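Local coordinates for putative cytoplasmic protein (Salmonella typhimurium, PDB 2GK3), which is of unknown function, but forms a hexamer and probably belongs to the class I glutamine amidotransferase-like family, at residues 161-167 with 183-188; 37-41 with 58-62. All coordinates share one frame; numbering follows the deposited sequence.

Contact 1. Residues 161-167 with 183-188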
ATOM      1  N   LYS E 161      26.581   6.554   5.479  1.00 29.58           N
ATOM      2  CA  LYS E 161      27.926   6.554   4.913  1.00 30.10           C
ATOM      3  C   LYS E 161      28.106   5.437   3.858  1.00 30.01           C
ATOM      4  O   LYS E 161      28.818   4.467   4.112  1.00 30.17           O
ATOM      5  CB  LYS E 161      28.953   6.382   6.036  1.00 30.12           C
ATOM      6  CG  LYS E 161      28.978   7.538   7.036  1.00 30.91           C
ATOM      7  CD  LYS E 161      29.906   8.646   6.564  1.00 32.62           C
ATOM      8  CE  LYS E 161      29.711   9.949   7.332  1.00 33.80           C
ATOM      9  NZ  LYS E 161      30.427  11.083   6.602  1.00 34.47           N
ATOM     10  N   PRO E 162      27.479   5.580   2.665  1.00 30.57           N
ATOM     11  CA  PRO E 162      27.646   4.570   1.610  1.00 31.56           C
ATOM     12  C   PRO E 162      29.098   4.227   1.267  1.00 32.98           C
ATOM     13  O   PRO E 162      29.364   3.093   0.852  1.00 33.95           O
ATOM     14  CB  PRO E 162      26.962   5.199   0.397  1.00 31.34           C
ATOM     15  CG  PRO E 162      26.716   6.635   0.768  1.00 30.27           C
ATOM     16  CD  PRO E 162      26.598   6.677   2.227  1.00 29.72           C
ATOM     17  N   GLU E 163      30.017   5.179   1.448  1.00 34.39           N
ATOM     18  CA  GLU E 163      31.455   4.980   1.162  1.00 35.70           C
ATOM     19  C   GLU E 163      32.117   4.209   2.274  1.00 36.13           C
ATOM     20  O   GLU E 163      33.251   3.730   2.115  1.00 36.74           O
ATOM     21  CB  GLU E 163      32.215   6.305   1.059  1.00 35.93           C
ATOM     22  CG  GLU E 163      31.369   7.535   0.938  1.00 39.11           C
ATOM     23  CD  GLU E 163      30.851   8.068   2.277  1.00 40.32           C
ATOM     24  OE1 GLU E 163      31.648   8.656   3.045  1.00 41.15           O
ATOM     25  OE2 GLU E 163      29.628   7.951   2.518  1.00 38.72           O
ATOM     26  N   GLY E 164      31.437   4.127   3.416  1.00 36.33           N
ATOM     27  CA  GLY E 164      31.974   3.450   4.587  1.00 36.65           C
ATOM     28  C   GLY E 164      32.887   4.306   5.434  1.00 37.29           C
ATOM     29  O   GLY E 164      33.611   5.146   4.937  1.00 37.04           O
ATOM     30  N   ILE E 165      32.811   4.102   6.736  1.00 38.22           N
ATOM     31  CA  ILE E 165      33.809   4.593   7.661  1.00 39.38           C
ATOM     32  C   ILE E 165      34.024   3.531   8.718  1.00 39.38           C
ATOM     33  O   ILE E 165      33.091   2.796   9.067  1.00 38.67           O
ATOM     34  CB  ILE E 165      33.418   5.924   8.347  1.00 39.77           C
ATOM     35  CG1 ILE E 165      31.896   6.112   8.376  1.00 39.83           C
ATOM     36  CG2 ILE E 165      34.106   7.098   7.647  1.00 41.57           C
ATOM     37  CD1 ILE E 165      31.133   5.169   9.292  1.00 38.70           C
ATOM     38  N   CYS E 166      35.248   3.468   9.229  1.00 40.01           N
ATOM     39  CA  CYS E 166      35.618   2.447  10.212  1.00 42.18           C
ATOM     40  C   CYS E 166      35.377   2.878  11.654  1.00 41.27           C
ATOM     41  O   CYS E 166      35.368   4.059  11.969  1.00 40.95           O
ATOM     42  CB  CYS E 166      37.078   2.041  10.024  1.00 42.63           C
ATOM     43  SG  CYS E 166      38.126   3.485   9.822  1.00 50.67           S
ATOM     44  N   ALA E 167      35.159   1.895  12.516  1.00 41.53           N
ATOM     45  CA  ALA E 167      35.085   2.119  13.946  1.00 41.47           C
ATOM     46  C   ALA E 167      36.485   2.402  14.462  1.00 41.49           C
ATOM     47  O   ALA E 167      37.475   2.043  13.809  1.00 41.68           O
ATOM     48  CB  ALA E 167      34.510   0.895  14.645  1.00 41.45           C
ATOM     49  N   TYR E 183      39.811  -2.811  12.913  1.00 39.69           N
ATOM     50  CA  TYR E 183      38.407  -2.461  12.985  1.00 38.23           C
ATOM     51  C   TYR E 183      37.774  -2.290  11.606  1.00 37.55           C
ATOM     52  O   TYR E 183      38.368  -1.677  10.716  1.00 37.67           O
ATOM     53  CB  TYR E 183      38.212  -1.216  13.846  1.00 37.59           C
ATOM     54  CG  TYR E 183      38.186  -1.512  15.327  1.00 37.53           C
ATOM     55  CD1 TYR E 183      39.332  -1.369  16.110  1.00 36.75           C
ATOM     56  CD2 TYR E 183      36.999  -1.944  15.959  1.00 37.13           C
ATOM     57  CE1 TYR E 183      39.309  -1.654  17.484  1.00 36.26           C
ATOM     58  CE2 TYR E 183      36.966  -2.221  17.337  1.00 35.65           C
ATOM     59  CZ  TYR E 183      38.119  -2.073  18.085  1.00 36.72           C
ATOM     60  OH  TYR E 183      38.085  -2.330  19.434  1.00 37.30           O
ATOM     61  N   PRO E 184      36.562  -2.851  11.420  1.00 36.81           N
ATOM     62  CA  PRO E 184      35.942  -2.841  10.102  1.00 36.24           C
ATOM     63  C   PRO E 184      35.211  -1.547   9.743  1.00 36.02           C
ATOM     64  O   PRO E 184      35.054  -0.651  10.567  1.00 36.39           O
ATOM     65  CB  PRO E 184      34.940  -4.003  10.168  1.00 36.36           C
ATOM     66  CG  PRO E 184      34.773  -4.326  11.629  1.00 36.45           C
ATOM     67  CD  PRO E 184      35.721  -3.505  12.440  1.00 36.37           C
ATOM     68  N   VAL E 185      34.735  -1.496   8.509  1.00 35.42           N
ATOM     69  CA  VAL E 185      33.967  -0.396   7.983  1.00 34.65           C
ATOM     70  C   VAL E 185      32.454  -0.630   8.204  1.00 33.95           C
ATOM     71  O   VAL E 185      31.979  -1.776   8.203  1.00 34.10           O
ATOM     72  CB  VAL E 185      34.374  -0.186   6.493  1.00 34.84           C
ATOM     73  CG1 VAL E 185      33.269   0.399   5.648  1.00 35.58           C
ATOM     74  CG2 VAL E 185      35.664   0.673   6.418  1.00 35.76           C
ATOM     75  N   PHE E 186      31.729   0.470   8.430  1.00 32.83           N
ATOM     76  CA  PHE E 186      30.277   0.504   8.604  1.00 31.17           C
ATOM     77  C   PHE E 186      29.720   1.492   7.623  1.00 30.82           C
ATOM     78  O   PHE E 186      30.392   2.476   7.292  1.00 31.42           O
ATOM     79  CB  PHE E 186      29.907   0.959  10.014  1.00 30.68           C
ATOM     80  CG  PHE E 186      30.373   0.031  11.062  1.00 30.28           C
ATOM     81  CD1 PHE E 186      31.701   0.074  11.501  1.00 28.15           C
ATOM     82  CD2 PHE E 186      29.504  -0.927  11.582  1.00 29.93           C
ATOM     83  CE1 PHE E 186      32.169  -0.822  12.442  1.00 27.83           C
ATOM     84  CE2 PHE E 186      29.950  -1.836  12.524  1.00 29.90           C
ATOM     85  CZ  PHE E 186      31.287  -1.791  12.961  1.00 29.40           C
ATOM     86  N   LEU E 187      28.493   1.249   7.160  1.00 29.96           N
ATOM     87  CA  LEU E 187      27.906   2.085   6.113  1.00 29.13           C
ATOM     88  C   LEU E 187      26.908   3.117   6.666  1.00 28.54           C
ATOM     89  O   LEU E 187      26.192   3.793   5.919  1.00 27.77           O
ATOM     90  CB  LEU E 187      27.325   1.199   5.001  1.00 29.17           C
ATOM     91  CG  LEU E 187      28.204   0.841   3.768  1.00 30.72           C
ATOM     92  CD1 LEU E 187      29.713   0.862   3.969  1.00 30.02           C
ATOM     93  CD2 LEU E 187      27.819  -0.463   3.161  1.00 29.57           C
ATOM     94  N   GLY E 188      26.894   3.257   7.989  1.00 28.27           N
ATOM     95  CA  GLY E 188      25.913   4.108   8.645  1.00 27.54           C
ATOM     96  C   GLY E 188      25.766   3.805  10.117  1.00 27.49           C
ATOM     97  O   GLY E 188      26.256   2.786  10.600  1.00 27.04           O
TER
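F186 O accepts a hydrogen bond from I165 N (3.0 Å, in the carbonyl plane) and a CA-H...O contact from G164 CA (3.3 Å), with the I165 CD1 methyl packed against it at 3.4 Å. I165 and F186 form an antiparallel hydrogen-bonded pair, because F186 N returns a bond to I165 O, this time from above the carbonyl plane (36° out of it). The next pair, C166 with V185, is non-hydrogen-bonded and sends its side chains to the other face. Beyond it A167 N binds P184 O, nearly along the C=O axis. At the far end K161 N is joined to L187 O where both segments turn a corner, the first through a type I turn from K161 to G164.

L187 CD1 presses on G164 CA at a tight 3.5 Å, and V185 CG1, anti to its own backbone N (chi1 152°), lies against the same glycine. The methyl of A167 sits 3.6 Å from F186 CE1, while I165 O lies in the plane of that ring, at its edge. I103 and K102 of a second subunit pack on V185 and L187, and N106 of that subunit binds E163 OE2. The strand pairing is thus carried by backbone hydrogen bonds, leaving the mainly apolar side chains to pack within the chain and against the neighbouring subunit.

Contact 2. Residues 37-41 with 58-62; sequences KYEEG and YMPAH
E40 meets the edge of the Y58 ring, while Y38, two residues earlier in the same strand, points toward P60 and H62; E40, Y38 and Y58 have the most surface buried here. E40 CD lies in the plane of the Y58 ring, with both carboxylate oxygens 3.6 Å from Y58 CE2; carboxylate and ring planes stand 83° apart. Within its own strand Y38 OH donates to E40 OE1 at 2.6 Å, on the lone pair away from the other oxygen, and this bond limits how the carboxylate can turn. Y58 OH is held separately, by G17 O.

Strands 31-40 and 55-59 both pair with strand 12-28, the first antiparallel and the second parallel; the contact links side chains of two strands that share this neighbour, whose S19 touches Y38, Y58 and P60. With CG anti to the backbone N (chi1 -177°), Y38 stretches its ring out to the start of helix 61-67. There its hydroxyl reaches the edge of the H62 imidazole, 3.4 Å from H62 CE1, while the two rings lie oblique at 54°. P60 CB lies over the rim of one face of that imidazole and also approaches Y38 OH, at 3.8 Å. Y38 and H62 of a third subunit meet H62 and Y38 of this chain reciprocally, and Q65 of that subunit binds Y38 N.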
ATOM      1  N   LYS E  37       6.930 -10.804   1.627  1.00 33.03           N
ATOM      2  CA  LYS E  37       8.213 -11.378   1.956  1.00 34.71           C
ATOM      3  C   LYS E  37       8.523 -11.183   3.451  1.00 34.91           C
ATOM      4  O   LYS E  37       8.741 -10.049   3.907  1.00 35.36           O
ATOM      5  CB  LYS E  37       9.296 -10.721   1.067  1.00 33.89           C
ATOM      6  CG  LYS E  37      10.642 -11.411   1.132  1.00 35.42           C
ATOM      7  CD  LYS E  37      11.732 -10.662   0.343  1.00 35.44           C
ATOM      8  CE  LYS E  37      12.985 -11.526   0.313  1.00 37.09           C
ATOM      9  NZ  LYS E  37      14.171 -10.774  -0.180  1.00 41.47           N
ATOM     10  N   TYR E  38       8.513 -12.284   4.202  1.00 35.16           N
ATOM     11  CA  TYR E  38       9.097 -12.311   5.544  1.00 35.34           C
ATOM     12  C   TYR E  38      10.630 -12.548   5.508  1.00 36.05           C
ATOM     13  O   TYR E  38      11.128 -13.315   4.682  1.00 35.97           O
ATOM     14  CB  TYR E  38       8.400 -13.368   6.395  1.00 34.43           C
ATOM     15  CG  TYR E  38       8.888 -13.426   7.818  1.00 32.91           C
ATOM     16  CD1 TYR E  38       8.622 -12.379   8.711  1.00 33.10           C
ATOM     17  CD2 TYR E  38       9.599 -14.524   8.285  1.00 30.66           C
ATOM     18  CE1 TYR E  38       9.063 -12.419  10.034  1.00 32.27           C
ATOM     19  CE2 TYR E  38      10.055 -14.579   9.613  1.00 31.89           C
ATOM     20  CZ  TYR E  38       9.789 -13.521  10.476  1.00 32.64           C
ATOM     21  OH  TYR E  38      10.223 -13.555  11.780  1.00 32.21           O
ATOM     22  N   GLU E  39      11.370 -11.865   6.386  1.00 36.76           N
ATOM     23  CA  GLU E  39      12.804 -12.120   6.579  1.00 37.74           C
ATOM     24  C   GLU E  39      13.145 -11.877   8.025  1.00 37.25           C
ATOM     25  O   GLU E  39      12.461 -11.122   8.724  1.00 37.38           O
ATOM     26  CB  GLU E  39      13.722 -11.224   5.719  1.00 37.70           C
ATOM     27  CG  GLU E  39      13.262 -10.909   4.292  1.00 40.12           C
ATOM     28  CD  GLU E  39      14.310 -10.132   3.505  1.00 41.10           C
ATOM     29  OE1 GLU E  39      15.288 -10.773   3.062  1.00 46.44           O
ATOM     30  OE2 GLU E  39      14.170  -8.890   3.324  1.00 44.27           O
ATOM     31  N   GLU E  40      14.205 -12.536   8.477  1.00 37.04           N
ATOM     32  CA  GLU E  40      14.804 -12.250   9.763  1.00 36.44           C
ATOM     33  C   GLU E  40      16.215 -11.749   9.516  1.00 36.34           C
ATOM     34  O   GLU E  40      16.919 -12.282   8.665  1.00 36.06           O
ATOM     35  CB  GLU E  40      14.777 -13.483  10.639  1.00 36.11           C
ATOM     36  CG  GLU E  40      13.364 -13.804  11.038  1.00 37.56           C
ATOM     37  CD  GLU E  40      13.236 -15.007  11.929  1.00 38.04           C
ATOM     38  OE1 GLU E  40      12.137 -15.183  12.485  1.00 37.98           O
ATOM     39  OE2 GLU E  40      14.217 -15.765  12.083  1.00 39.72           O
ATOM     40  N   GLY E  41      16.611 -10.712  10.255  1.00 36.44           N
ATOM     41  CA  GLY E  41      17.784  -9.927   9.916  1.00 36.50           C
ATOM     42  C   GLY E  41      19.076 -10.253  10.627  1.00 36.88           C
ATOM     43  O   GLY E  41      20.143  -9.843  10.161  1.00 36.49           O
ATOM     44  N   TYR E  58      14.692 -16.003  21.027  1.00 36.79           N
ATOM     45  CA  TYR E  58      14.452 -15.055  19.966  1.00 36.22           C
ATOM     46  C   TYR E  58      12.981 -14.649  19.905  1.00 36.33           C
ATOM     47  O   TYR E  58      12.083 -15.493  19.808  1.00 35.99           O
ATOM     48  CB  TYR E  58      14.899 -15.607  18.618  1.00 35.52           C
ATOM     49  CG  TYR E  58      14.734 -14.610  17.506  1.00 34.68           C
ATOM     50  CD1 TYR E  58      15.148 -13.285  17.667  1.00 34.11           C
ATOM     51  CD2 TYR E  58      14.184 -14.980  16.292  1.00 34.61           C
ATOM     52  CE1 TYR E  58      14.994 -12.355  16.655  1.00 32.29           C
ATOM     53  CE2 TYR E  58      14.044 -14.055  15.264  1.00 35.54           C
ATOM     54  CZ  TYR E  58      14.449 -12.739  15.461  1.00 34.12           C
ATOM     55  OH  TYR E  58      14.298 -11.811  14.453  1.00 34.29           O
HETATM   56  N   MSE E  59      12.750 -13.343  19.964  1.00 36.21           N
HETATM   57  CA  MSE E  59      11.408 -12.812  19.899  1.00 36.39           C
HETATM   58  C   MSE E  59      11.314 -11.807  18.755  1.00 36.26           C
HETATM   59  O   MSE E  59      11.644 -10.627  18.927  1.00 35.95           O
HETATM   60  CB  MSE E  59      11.023 -12.183  21.232  1.00 35.67           C
HETATM   61  CG  MSE E  59       9.574 -11.728  21.292  1.00 37.21           C
HETATM   62 SE   MSE E  59       9.108 -10.863  22.969  0.70 38.29          SE
HETATM   63  CE  MSE E  59       9.136 -12.421  24.143  1.00 35.53           C
ATOM     64  N   PRO E  60      10.870 -12.276  17.570  1.00 36.33           N
ATOM     65  CA  PRO E  60      10.662 -11.357  16.451  1.00 36.06           C
ATOM     66  C   PRO E  60       9.641 -10.281  16.826  1.00 35.63           C
ATOM     67  O   PRO E  60       8.828 -10.491  17.726  1.00 35.61           O
ATOM     68  CB  PRO E  60      10.103 -12.247  15.346  1.00 36.26           C
ATOM     69  CG  PRO E  60      10.400 -13.665  15.759  1.00 36.80           C
ATOM     70  CD  PRO E  60      10.537 -13.678  17.233  1.00 36.50           C
ATOM     71  N   ALA E  61       9.686  -9.144  16.136  1.00 35.00           N
ATOM     72  CA  ALA E  61       8.720  -8.057  16.337  1.00 34.54           C
ATOM     73  C   ALA E  61       7.248  -8.495  16.441  1.00 34.27           C
ATOM     74  O   ALA E  61       6.543  -8.059  17.356  1.00 33.60           O
ATOM     75  CB  ALA E  61       8.884  -7.003  15.259  1.00 34.68           C
ATOM     76  N   HIS E  62       6.785  -9.351  15.525  1.00 34.33           N
ATOM     77  CA  HIS E  62       5.374  -9.797  15.563  1.00 34.71           C
ATOM     78  C   HIS E  62       4.994 -10.459  16.885  1.00 35.01           C
ATOM     79  O   HIS E  62       3.867 -10.303  17.353  1.00 36.05           O
ATOM     80  CB  HIS E  62       4.938 -10.625  14.321  1.00 34.52           C
ATOM     81  CG  HIS E  62       5.713 -11.889  14.102  1.00 33.54           C
ATOM     82  ND1 HIS E  62       6.639 -12.025  13.088  1.00 32.53           N
ATOM     83  CD2 HIS E  62       5.700 -13.073  14.756  1.00 32.50           C
ATOM     84  CE1 HIS E  62       7.164 -13.232  13.127  1.00 30.89           C
ATOM     85  NE2 HIS E  62       6.625 -13.883  14.140  1.00 32.61           N
TER

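In the fold
In sequence, contact 2 is complete well before contact 1 begins; their centres lie 25 Å apart and their nearest atoms about 13 Å, so they do not touch. They illustrate two ways of joining strands: at 161-167 with 183-188 backbones pair directly, whereas at 37-41 with 58-62 only side chains meet, both strands pairing with strand 12-28. Both belong to the probable glutamine amidotransferase-like domain, and S225 and S228, a few residues apart, bind G188 O of contact 1 and G41 O of contact 2 respectively. Each also borders another copy in the hexamer, contact 1 a second subunit and contact 2 chiefly a third, consistent with separate interfaces of the assembly.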